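Local coordinates for Peptide/nickel transport system substrate-binding protein (Listeria monocytogenes serotype 1/2a, PDB 5KZT) that probably captures oligopeptides outside the cell for delivery to a membrane transporter, and here holds a bound peptide, at residues Asp29-Asp34 and Trp101-Asp106; Ser114-Ala119 and Phe161-Phe166; Asp505-Leu510 and Lys522-Thr527. All coordinates share one frame; numbering follows the deposited sequence.

Interaction 1 (Asp29-Asp34 and Trp101-Asp106); sequences DSTKAD and WRRAVD
R103 reaches out from helix 94-105 to grip D29 in the loop that precedes helix 36-45. With CG anti to the backbone N (chi1 -176°), its chain runs extended from CG to NE, the length needed to bridge from the helix to the loop. Contact with loop 29-34 starts at CD, R103 CD passing 4.1 Å from T31 OG1. At the tip, the guanidinium meets the D29 carboxylate end-on and almost coplanar, the planes 9° apart: R103 NH1 donates to D29 OD1 at 2.9 Å and R103 NH2 to D29 OD2 at 2.8 Å. Both oxygens use their syn lone pairs, so this is a two-bond salt bridge that fixes the rotation of each group. R103 NH1 also lies 2.9 Å from T31 OG1. CE of K32 passes beside R103 NH2, and K32 NZ stands 4.3 Å from R103 NH2, the carboxylate probably offsetting both charges.

T31 turns its other branch to the helix, T31 CG2 resting 3.5 Å from A104 CA; the small alanine lets the loop come this close. D29 OD1 is bonded three times, since it also accepts from the backbone N of T31 (2.9 Å) and of K32. A short, acceptor-bearing aspartate suits this place: the arrangement is an Asx turn clamped by an arginine, in the loop leading to D34, whose backbone hydrogen-bonds the bound peptide.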
loop_
_atom_site.group_PDB
_atom_site.type_symbol
_atom_site.label_atom_id
_atom_site.label_comp_id
_atom_site.label_asym_id
_atom_site.label_seq_id
_atom_site.Cartn_x
_atom_site.Cartn_y
_atom_site.Cartn_z
ATOM N N ASP A 29 -9.121 2.321 -10.203
ATOM C CA ASP A 29 -8.966 1.311 -11.245
ATOM C C ASP A 29 -8.283 0.126 -10.578
ATOM O O ASP A 29 -7.142 0.253 -10.156
ATOM C CB ASP A 29 -8.116 1.907 -12.390
ATOM C CG ASP A 29 -7.943 0.947 -13.582
ATOM O OD1 ASP A 29 -7.679 -0.245 -13.335
ATOM O OD2 ASP A 29 -8.041 1.398 -14.759
ATOM N N SER A 30 -8.965 -1.024 -10.481
ATOM C CA SER A 30 -8.412 -2.159 -9.728
ATOM C C SER A 30 -7.088 -2.685 -10.306
ATOM O O SER A 30 -6.297 -3.264 -9.571
ATOM C CB SER A 30 -9.411 -3.308 -9.568
ATOM O OG SER A 30 -9.870 -3.792 -10.814
ATOM N N THR A 31 -6.850 -2.476 -11.600
ATOM C CA THR A 31 -5.575 -2.853 -12.191
ATOM C C THR A 31 -4.449 -1.880 -11.850
ATOM O O THR A 31 -3.333 -2.302 -11.558
ATOM C CB THR A 31 -5.682 -2.971 -13.716
ATOM O OG1 THR A 31 -6.760 -3.849 -14.051
ATOM C CG2 THR A 31 -4.389 -3.526 -14.300
ATOM N N LYS A 32 -4.744 -0.583 -11.911
ATOM C CA LYS A 32 -3.725 0.453 -11.857
ATOM C C LYS A 32 -3.485 1.000 -10.448
ATOM O O LYS A 32 -2.380 1.488 -10.172
ATOM C CB LYS A 32 -4.071 1.600 -12.810
ATOM C CG LYS A 32 -4.141 1.207 -14.269
ATOM C CD LYS A 32 -4.405 2.425 -15.138
ATOM C CE LYS A 32 -4.571 2.013 -16.574
ATOM N NZ LYS A 32 -4.918 3.173 -17.419
ATOM N N ALA A 33 -4.500 0.951 -9.579
ATOM C CA ALA A 33 -4.383 1.453 -8.209
ATOM C C ALA A 33 -3.248 0.760 -7.459
ATOM O O ALA A 33 -3.108 -0.471 -7.510
ATOM C CB ALA A 33 -5.689 1.272 -7.440
ATOM N N ASP A 34 -2.437 1.562 -6.779
ATOM C CA ASP A 34 -1.360 1.035 -5.936
ATOM C C ASP A 34 -1.251 1.700 -4.567
ATOM O O ASP A 34 -0.253 1.521 -3.874
ATOM C CB ASP A 34 -0.010 1.128 -6.666
ATOM C CG ASP A 34 0.426 2.554 -6.959
ATOM O OD1 ASP A 34 -0.125 3.541 -6.408
ATOM O OD2 ASP A 34 1.374 2.675 -7.776
ATOM N N TRP A 101 -6.197 -10.027 -15.996
ATOM C CA TRP A 101 -4.800 -10.390 -15.764
ATOM C C TRP A 101 -3.958 -10.029 -17.005
ATOM O O TRP A 101 -2.853 -9.496 -16.868
ATOM C CB TRP A 101 -4.669 -11.850 -15.425
ATOM C CG TRP A 101 -5.272 -12.266 -14.127
ATOM C CD1 TRP A 101 -6.270 -11.654 -13.416
ATOM C CD2 TRP A 101 -4.939 -13.440 -13.413
ATOM N NE1 TRP A 101 -6.582 -12.393 -12.291
ATOM C CE2 TRP A 101 -5.771 -13.495 -12.266
ATOM C CE3 TRP A 101 -3.985 -14.441 -13.606
ATOM C CZ2 TRP A 101 -5.686 -14.539 -11.326
ATOM C CZ3 TRP A 101 -3.916 -15.485 -12.674
ATOM C CH2 TRP A 101 -4.759 -15.515 -11.559
ATOM N N ARG A 102 -4.495 -10.250 -18.208
ATOM C CA ARG A 102 -3.780 -9.803 -19.399
ATOM C C ARG A 102 -3.636 -8.269 -19.393
ATOM O O ARG A 102 -2.581 -7.749 -19.748
ATOM C CB ARG A 102 -4.458 -10.284 -20.675
ATOM C CG ARG A 102 -4.433 -11.781 -20.912
ATOM C CD ARG A 102 -5.192 -12.129 -22.178
ATOM N NE ARG A 102 -5.210 -13.562 -22.451
ATOM C CZ ARG A 102 -5.850 -14.147 -23.462
ATOM N NH1 ARG A 102 -6.503 -13.440 -24.368
ATOM N NH2 ARG A 102 -5.814 -15.457 -23.578
ATOM N N ARG A 103 -4.681 -7.555 -18.959
ATOM C CA ARG A 103 -4.626 -6.093 -18.834
ATOM C C ARG A 103 -3.499 -5.651 -17.909
ATOM O O ARG A 103 -2.797 -4.692 -18.218
ATOM C CB ARG A 103 -5.960 -5.510 -18.322
ATOM C CG ARG A 103 -6.033 -3.991 -18.252
ATOM C CD ARG A 103 -7.478 -3.530 -18.123
ATOM N NE ARG A 103 -7.608 -2.069 -18.122
ATOM C CZ ARG A 103 -7.773 -1.308 -17.032
ATOM N NH1 ARG A 103 -7.837 -1.836 -15.806
ATOM N NH2 ARG A 103 -7.881 0.005 -17.163
ATOM N N ALA A 104 -3.359 -6.333 -16.770
ATOM C CA ALA A 104 -2.335 -6.005 -15.781
ATOM C C ALA A 104 -0.913 -6.154 -16.293
ATOM O O ALA A 104 -0.063 -5.348 -15.916
ATOM C CB ALA A 104 -2.507 -6.829 -14.506
ATOM N N VAL A 105 -0.643 -7.168 -17.115
ATOM C CA VAL A 105 0.720 -7.384 -17.634
ATOM C C VAL A 105 0.998 -6.645 -18.948
ATOM O O VAL A 105 2.152 -6.460 -19.344
ATOM C CB VAL A 105 1.086 -8.881 -17.786
ATOM C CG1 VAL A 105 1.157 -9.547 -16.420
ATOM C CG2 VAL A 105 0.105 -9.641 -18.681
ATOM N N ASP A 106 -0.059 -6.213 -19.604
ATOM C CA ASP A 106 0.069 -5.533 -20.887
ATOM C C ASP A 106 0.909 -4.260 -20.718
ATOM O O ASP A 106 0.542 -3.368 -19.945
ATOM C CB ASP A 106 -1.328 -5.202 -21.432
ATOM C CG ASP A 106 -1.317 -4.789 -22.879
ATOM O OD1 ASP A 106 -0.282 -4.258 -23.363
ATOM O OD2 ASP A 106 -2.378 -4.978 -23.534
#

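Interaction 2 (Ser114-Ala119 and Phe161-Phe166)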
loop_
_atom_site.group_PDB
_atom_site.type_symbol
_atom_site.label_atom_id
_atom_site.label_comp_id
_atom_site.label_asym_id
_atom_site.label_seq_id
_atom_site.Cartn_x
_atom_site.Cartn_y
_atom_site.Cartn_z
ATOM N N SER A 114 2.225 -4.649 -12.142
ATOM C CA SER A 114 2.416 -5.720 -13.122
ATOM C C SER A 114 3.458 -6.761 -12.662
ATOM O O SER A 114 3.359 -7.933 -13.024
ATOM C CB SER A 114 2.782 -5.151 -14.486
ATOM O OG SER A 114 4.057 -4.564 -14.445
ATOM N N TYR A 115 4.431 -6.334 -11.849
ATOM C CA TYR A 115 5.474 -7.224 -11.331
ATOM C C TYR A 115 4.944 -8.373 -10.437
ATOM O O TYR A 115 5.578 -9.413 -10.351
ATOM C CB TYR A 115 6.572 -6.431 -10.615
ATOM C CG TYR A 115 6.189 -5.803 -9.288
ATOM C CD1 TYR A 115 6.355 -6.501 -8.088
ATOM C CD2 TYR A 115 5.701 -4.503 -9.220
ATOM C CE1 TYR A 115 6.007 -5.923 -6.869
ATOM C CE2 TYR A 115 5.396 -3.902 -8.006
ATOM C CZ TYR A 115 5.538 -4.628 -6.831
ATOM O OH TYR A 115 5.237 -4.060 -5.620
ATOM N N LEU A 116 3.776 -8.206 -9.820
ATOM C CA LEU A 116 3.181 -9.277 -9.020
ATOM C C LEU A 116 2.859 -10.498 -9.875
ATOM O O LEU A 116 2.817 -11.631 -9.376
ATOM C CB LEU A 116 1.897 -8.809 -8.329
ATOM C CG LEU A 116 2.041 -7.731 -7.254
ATOM C CD1 LEU A 116 0.682 -7.366 -6.703
ATOM C CD2 LEU A 116 2.969 -8.172 -6.142
ATOM N N PHE A 117 2.642 -10.269 -11.168
ATOM C CA PHE A 117 2.341 -11.351 -12.090
ATOM C C PHE A 117 3.565 -12.171 -12.518
ATOM O O PHE A 117 3.414 -13.129 -13.274
ATOM C CB PHE A 117 1.569 -10.814 -13.313
ATOM C CG PHE A 117 0.185 -10.399 -12.985
ATOM C CD1 PHE A 117 -0.074 -9.198 -12.334
ATOM C CD2 PHE A 117 -0.872 -11.238 -13.262
ATOM C CE1 PHE A 117 -1.363 -8.844 -11.979
ATOM C CE2 PHE A 117 -2.157 -10.880 -12.938
ATOM C CZ PHE A 117 -2.406 -9.688 -12.296
ATOM N N ASP A 118 4.743 -11.841 -12.000
ATOM C CA ASP A 118 5.915 -12.734 -12.068
ATOM C C ASP A 118 5.605 -14.138 -11.540
ATOM O O ASP A 118 6.232 -15.090 -11.955
ATOM C CB ASP A 118 7.071 -12.188 -11.225
ATOM C CG ASP A 118 7.821 -11.058 -11.886
ATOM O OD1 ASP A 118 7.578 -10.736 -13.083
ATOM O OD2 ASP A 118 8.721 -10.492 -11.189
ATOM N N ALA A 119 4.684 -14.221 -10.580
ATOM C CA ALA A 119 4.171 -15.492 -10.059
ATOM C C ALA A 119 3.429 -16.341 -11.104
ATOM O O ALA A 119 3.348 -17.548 -10.934
ATOM C CB ALA A 119 3.250 -15.231 -8.879
ATOM N N PHE A 161 -4.339 -13.783 -5.106
ATOM C CA PHE A 161 -5.726 -13.926 -5.599
ATOM C C PHE A 161 -6.712 -13.020 -4.829
ATOM O O PHE A 161 -7.749 -12.644 -5.345
ATOM C CB PHE A 161 -6.213 -15.363 -5.476
ATOM C CG PHE A 161 -5.506 -16.366 -6.344
ATOM C CD1 PHE A 161 -4.781 -16.001 -7.491
ATOM C CD2 PHE A 161 -5.612 -17.717 -6.032
ATOM C CE1 PHE A 161 -4.165 -16.968 -8.275
ATOM C CE2 PHE A 161 -5.001 -18.681 -6.830
ATOM C CZ PHE A 161 -4.282 -18.302 -7.948
ATOM N N ALA A 162 -6.373 -12.676 -3.596
ATOM C CA ALA A 162 -7.150 -11.747 -2.791
ATOM C C ALA A 162 -6.756 -10.265 -2.977
ATOM O O ALA A 162 -7.295 -9.390 -2.293
ATOM C CB ALA A 162 -7.007 -12.137 -1.330
ATOM N N PHE A 163 -5.833 -9.978 -3.887
ATOM C CA PHE A 163 -5.314 -8.624 -4.052
ATOM C C PHE A 163 -5.954 -7.969 -5.287
ATOM O O PHE A 163 -6.113 -8.622 -6.315
ATOM C CB PHE A 163 -3.787 -8.665 -4.163
ATOM C CG PHE A 163 -3.147 -7.329 -4.023
ATOM C CD1 PHE A 163 -3.012 -6.747 -2.763
ATOM C CD2 PHE A 163 -2.720 -6.614 -5.145
ATOM C CE1 PHE A 163 -2.455 -5.484 -2.629
ATOM C CE2 PHE A 163 -2.151 -5.356 -5.007
ATOM C CZ PHE A 163 -2.029 -4.789 -3.744
ATOM N N PRO A 164 -6.331 -6.676 -5.201
ATOM C CA PRO A 164 -7.135 -6.088 -6.285
ATOM C C PRO A 164 -6.634 -6.213 -7.739
ATOM O O PRO A 164 -7.454 -6.324 -8.640
ATOM C CB PRO A 164 -7.244 -4.625 -5.860
ATOM C CG PRO A 164 -7.373 -4.745 -4.391
ATOM C CD PRO A 164 -6.313 -5.768 -4.038
ATOM N N THR A 165 -5.324 -6.245 -7.953
ATOM C CA THR A 165 -4.767 -6.359 -9.307
ATOM C C THR A 165 -5.183 -7.665 -10.003
ATOM O O THR A 165 -5.220 -7.731 -11.234
ATOM C CB THR A 165 -3.220 -6.244 -9.311
ATOM O OG1 THR A 165 -2.794 -5.407 -8.230
ATOM C CG2 THR A 165 -2.716 -5.673 -10.654
ATOM N N PHE A 166 -5.502 -8.683 -9.212
ATOM C CA PHE A 166 -5.946 -9.990 -9.686
ATOM C C PHE A 166 -7.484 -10.146 -9.711
ATOM O O PHE A 166 -7.982 -11.213 -10.023
ATOM C CB PHE A 166 -5.335 -11.079 -8.790
ATOM C CG PHE A 166 -3.848 -11.188 -8.911
ATOM C CD1 PHE A 166 -3.012 -10.267 -8.304
ATOM C CD2 PHE A 166 -3.274 -12.214 -9.660
ATOM C CE1 PHE A 166 -1.615 -10.380 -8.442
ATOM C CE2 PHE A 166 -1.882 -12.323 -9.782
ATOM C CZ PHE A 166 -1.071 -11.403 -9.181
#
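F117 and F166 lie face against face, two phenyl rings arriving from opposite directions to form an offset stack. The centroids are 4.0 Å apart and the planes only 9° from parallel. Each ring sets its CZ over the centre of the other, and the closest atoms are the two CE2 carbons, F117 CE2 and F166 CE2, at 3.5 Å. Both side chains have CG anti to their own carbonyl carbon (chi1 -70° for F117, -67° for F166), which sends each ring out across the gap while the backbones stay well apart. Phenylalanine suits both places, being flat enough to slide over its partner and having no polar group to satisfy in a buried setting.

The ring edges are used as well. At the rim of F117, near its plane, sits the carbonyl oxygen of T165, T165 O lying 3.6 Å from F117 CZ, where the slightly positive C-H edge can meet a lone-pair-bearing atom. T165 adds its methyl, T165 CG2 lying 3.7 Å from F117 CE1.

Each partner of the stack lies in a 3-10 segment, one including 114-119 and following helix 94-105, the other 164-166 and following helix 157-161, so the contact ties together two helix-linking loops of the solute-binding protein family 5 fold. W101 of helix 94-105 meets both rings edge-to-face, extending the pair into an aromatic cluster.

L116 packs beside the stack rather than on it. L116 CB abuts the edge of F166, 3.8 Å from F166 CE1, and a single methyl reaches on to F163, L116 CD1 lying 3.8 Å from F163 CD2 and the two side chains crossing at about a right angle. Leucine suits because its chain is long enough to place a methyl past the first ring; F163 in turn meets Y113 edge-to-face.

Interaction 3 (Asp505-Leu510 and Lys522-Thr527)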
loop_
_atom_site.group_PDB
_atom_site.type_symbol
_atom_site.label_atom_id
_atom_site.label_comp_id
_atom_site.label_asym_id
_atom_site.label_seq_id
_atom_site.Cartn_x
_atom_site.Cartn_y
_atom_site.Cartn_z
ATOM N N ASP A 505 -18.510 2.697 20.281
ATOM C CA ASP A 505 -18.683 1.325 20.762
ATOM C C ASP A 505 -19.678 0.465 19.955
ATOM O O ASP A 505 -19.580 -0.759 19.972
ATOM C CB ASP A 505 -19.035 1.286 22.272
ATOM C CG ASP A 505 -20.340 2.009 22.626
ATOM O OD1 ASP A 505 -21.097 2.466 21.742
ATOM O OD2 ASP A 505 -20.609 2.122 23.841
ATOM N N TYR A 506 -20.608 1.107 19.254
ATOM C CA TYR A 506 -21.616 0.414 18.457
ATOM C C TYR A 506 -21.162 -0.167 17.108
ATOM O O TYR A 506 -21.917 -0.910 16.487
ATOM C CB TYR A 506 -22.871 1.271 18.278
ATOM C CG TYR A 506 -22.700 2.659 17.709
ATOM C CD1 TYR A 506 -22.362 2.862 16.376
ATOM C CD2 TYR A 506 -22.941 3.781 18.499
ATOM C CE1 TYR A 506 -22.254 4.147 15.854
ATOM C CE2 TYR A 506 -22.833 5.071 17.989
ATOM C CZ TYR A 506 -22.490 5.245 16.666
ATOM O OH TYR A 506 -22.368 6.514 16.152
ATOM N N ILE A 507 -19.948 0.137 16.662
ATOM C CA ILE A 507 -19.382 -0.529 15.483
ATOM C C ILE A 507 -18.908 -1.940 15.875
ATOM O O ILE A 507 -18.012 -2.075 16.703
ATOM C CB ILE A 507 -18.196 0.258 14.888
ATOM C CG1 ILE A 507 -18.623 1.660 14.436
ATOM C CG2 ILE A 507 -17.567 -0.493 13.728
ATOM C CD1 ILE A 507 -17.454 2.567 14.077
ATOM N N LYS A 508 -19.485 -2.968 15.252
ATOM C CA LYS A 508 -19.135 -4.367 15.494
ATOM C C LYS A 508 -18.610 -5.013 14.214
ATOM O O LYS A 508 -19.047 -4.665 13.110
ATOM C CB LYS A 508 -20.374 -5.137 15.959
ATOM C CG LYS A 508 -20.932 -4.667 17.287
ATOM C CD LYS A 508 -19.999 -5.080 18.418
ATOM C CE LYS A 508 -20.655 -4.950 19.778
ATOM N NZ LYS A 508 -20.732 -3.528 20.188
ATOM N N ASN A 509 -17.675 -5.947 14.360
ATOM C CA ASN A 509 -17.145 -6.714 13.207
ATOM C C ASN A 509 -16.503 -5.841 12.100
ATOM O O ASN A 509 -16.675 -6.085 10.898
ATOM C CB ASN A 509 -18.235 -7.660 12.655
ATOM C CG ASN A 509 -17.911 -9.117 12.910
ATOM O OD1 ASN A 509 -16.889 -9.597 12.461
ATOM N ND2 ASN A 509 -18.754 -9.812 13.668
ATOM N N LEU A 510 -15.761 -4.822 12.524
ATOM C CA LEU A 510 -14.963 -4.006 11.600
ATOM C C LEU A 510 -13.700 -4.789 11.286
ATOM O O LEU A 510 -12.801 -4.869 12.111
ATOM C CB LEU A 510 -14.630 -2.651 12.213
ATOM C CG LEU A 510 -13.823 -1.677 11.343
ATOM C CD1 LEU A 510 -14.630 -1.301 10.112
ATOM C CD2 LEU A 510 -13.411 -0.434 12.128
ATOM N N LYS A 522 -17.673 -5.745 4.627
ATOM C CA LYS A 522 -18.719 -6.677 4.191
ATOM C C LYS A 522 -19.674 -7.070 5.312
ATOM O O LYS A 522 -20.869 -6.967 5.115
ATOM C CB LYS A 522 -18.095 -7.933 3.576
ATOM C CG LYS A 522 -19.069 -8.979 3.075
ATOM C CD LYS A 522 -18.329 -10.196 2.536
ATOM C CE LYS A 522 -19.295 -11.348 2.339
ATOM N NZ LYS A 522 -18.654 -12.504 1.662
ATOM N N GLU A 523 -19.147 -7.514 6.455
ATOM C CA GLU A 523 -19.990 -8.071 7.538
ATOM C C GLU A 523 -20.000 -7.194 8.779
ATOM O O GLU A 523 -20.437 -7.621 9.842
ATOM C CB GLU A 523 -19.554 -9.497 7.880
ATOM C CG GLU A 523 -19.601 -10.446 6.686
ATOM C CD GLU A 523 -19.538 -11.922 7.080
ATOM O OE1 GLU A 523 -20.411 -12.397 7.821
ATOM O OE2 GLU A 523 -18.641 -12.642 6.604
ATOM N N THR A 524 -19.520 -5.964 8.642
ATOM C CA THR A 524 -19.614 -4.967 9.685
ATOM C C THR A 524 -21.077 -4.621 9.937
ATOM O O THR A 524 -21.902 -4.632 9.019
ATOM C CB THR A 524 -18.813 -3.729 9.270
ATOM O OG1 THR A 524 -17.485 -4.169 8.984
ATOM C CG2 THR A 524 -18.792 -2.644 10.347
ATOM N N TYR A 525 -21.407 -4.356 11.188
ATOM C CA TYR A 525 -22.778 -3.946 11.536
ATOM C C TYR A 525 -22.761 -3.073 12.779
ATOM O O TYR A 525 -21.733 -2.978 13.465
ATOM C CB TYR A 525 -23.694 -5.195 11.725
ATOM C CG TYR A 525 -23.360 -6.038 12.923
ATOM C CD1 TYR A 525 -22.422 -7.068 12.843
ATOM C CD2 TYR A 525 -23.986 -5.810 14.150
ATOM C CE1 TYR A 525 -22.108 -7.837 13.964
ATOM C CE2 TYR A 525 -23.678 -6.563 15.266
ATOM C CZ TYR A 525 -22.745 -7.570 15.177
ATOM O OH TYR A 525 -22.443 -8.294 16.314
ATOM N N LEU A 526 -23.908 -2.460 13.072
ATOM C CA LEU A 526 -24.020 -1.512 14.165
ATOM C C LEU A 526 -25.030 -2.025 15.196
ATOM O O LEU A 526 -26.075 -2.548 14.820
ATOM C CB LEU A 526 -24.463 -0.137 13.655
ATOM C CG LEU A 526 -23.678 0.534 12.525
ATOM C CD1 LEU A 526 -24.198 1.949 12.294
ATOM C CD2 LEU A 526 -22.184 0.575 12.824
ATOM N N THR A 527 -24.687 -1.886 16.474
ATOM C CA THR A 527 -25.607 -2.120 17.581
ATOM C C THR A 527 -25.944 -0.778 18.245
ATOM O O THR A 527 -25.605 -0.557 19.407
ATOM C CB THR A 527 -25.004 -3.074 18.627
ATOM O OG1 THR A 527 -23.768 -2.535 19.125
ATOM C CG2 THR A 527 -24.759 -4.442 18.029
#
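E523 meets N509 through its backbone, E523 O lying 3.6 Å from N509 CB. N509 has left-handed helical backbone angles, a conformation that asparagine tolerates well, and it ends the pairing of the first strand. T524 comes next: T524 OG1 donates to N509 O at 2.8 Å, approaching from above the carbonyl plane, while T524 CG2 lies 3.4 Å from K508 O and, more loosely, near I507 CG2. Y525 and K508 form an antiparallel hydrogen-bonded pair, with K508 N to Y525 O at 2.9 Å and Y525 N to K508 O at 3.1 Å. The tyrosine CG sits between its backbone N and carbonyl carbon (chi1 68°), which swings the ring across to the neighbouring strand, one face toward K508 CB; that carbon lies 3.7 Å from the Y525 ring centroid in a CH-pi contact.

L526 forms the non-hydrogen-bonded pair with I507 and points the same way, L526 CD2 being 4.1 Å from I507 CG1. Both touch L17 of strand 16-21. T527 closes the ladder, T527 N donating to Y506 O at 2.9 Å, and its OG1 accepts a weak bond from K508 NZ, which bonds weakly to D505 O too.

The two-stranded ribbon is therefore two-sided: aliphatic I507 and L526 are buried against strand 16-21, whereas K508 and Y525 pair amphipathic side chains on the opposite, less buried face, leaving backbone bonds to set the register.

Interactions 1 and 2 are neighbours, their centres 8 Å apart, and helix 94-105 joins them: R103 and A104 serve interaction 1, while A104 CB touches F117 CE1 at 3.4 Å and W101 NE1 lies 2.9 Å from F166 O, probably hydrogen-bonded. Loop 29-34 and the aromatic cluster thus share one buried neighbourhood, and D34 carries it to the bound peptide. Interaction 3 stands apart, its centre about 32 Å from that of interaction 1 and about 30 Å from that of interaction 2, with nearest atoms about 16 and 12 Å away. Its tie to the others is along the chain: the ribbon packs on strand 16-21, which leads into the loop of interaction 1.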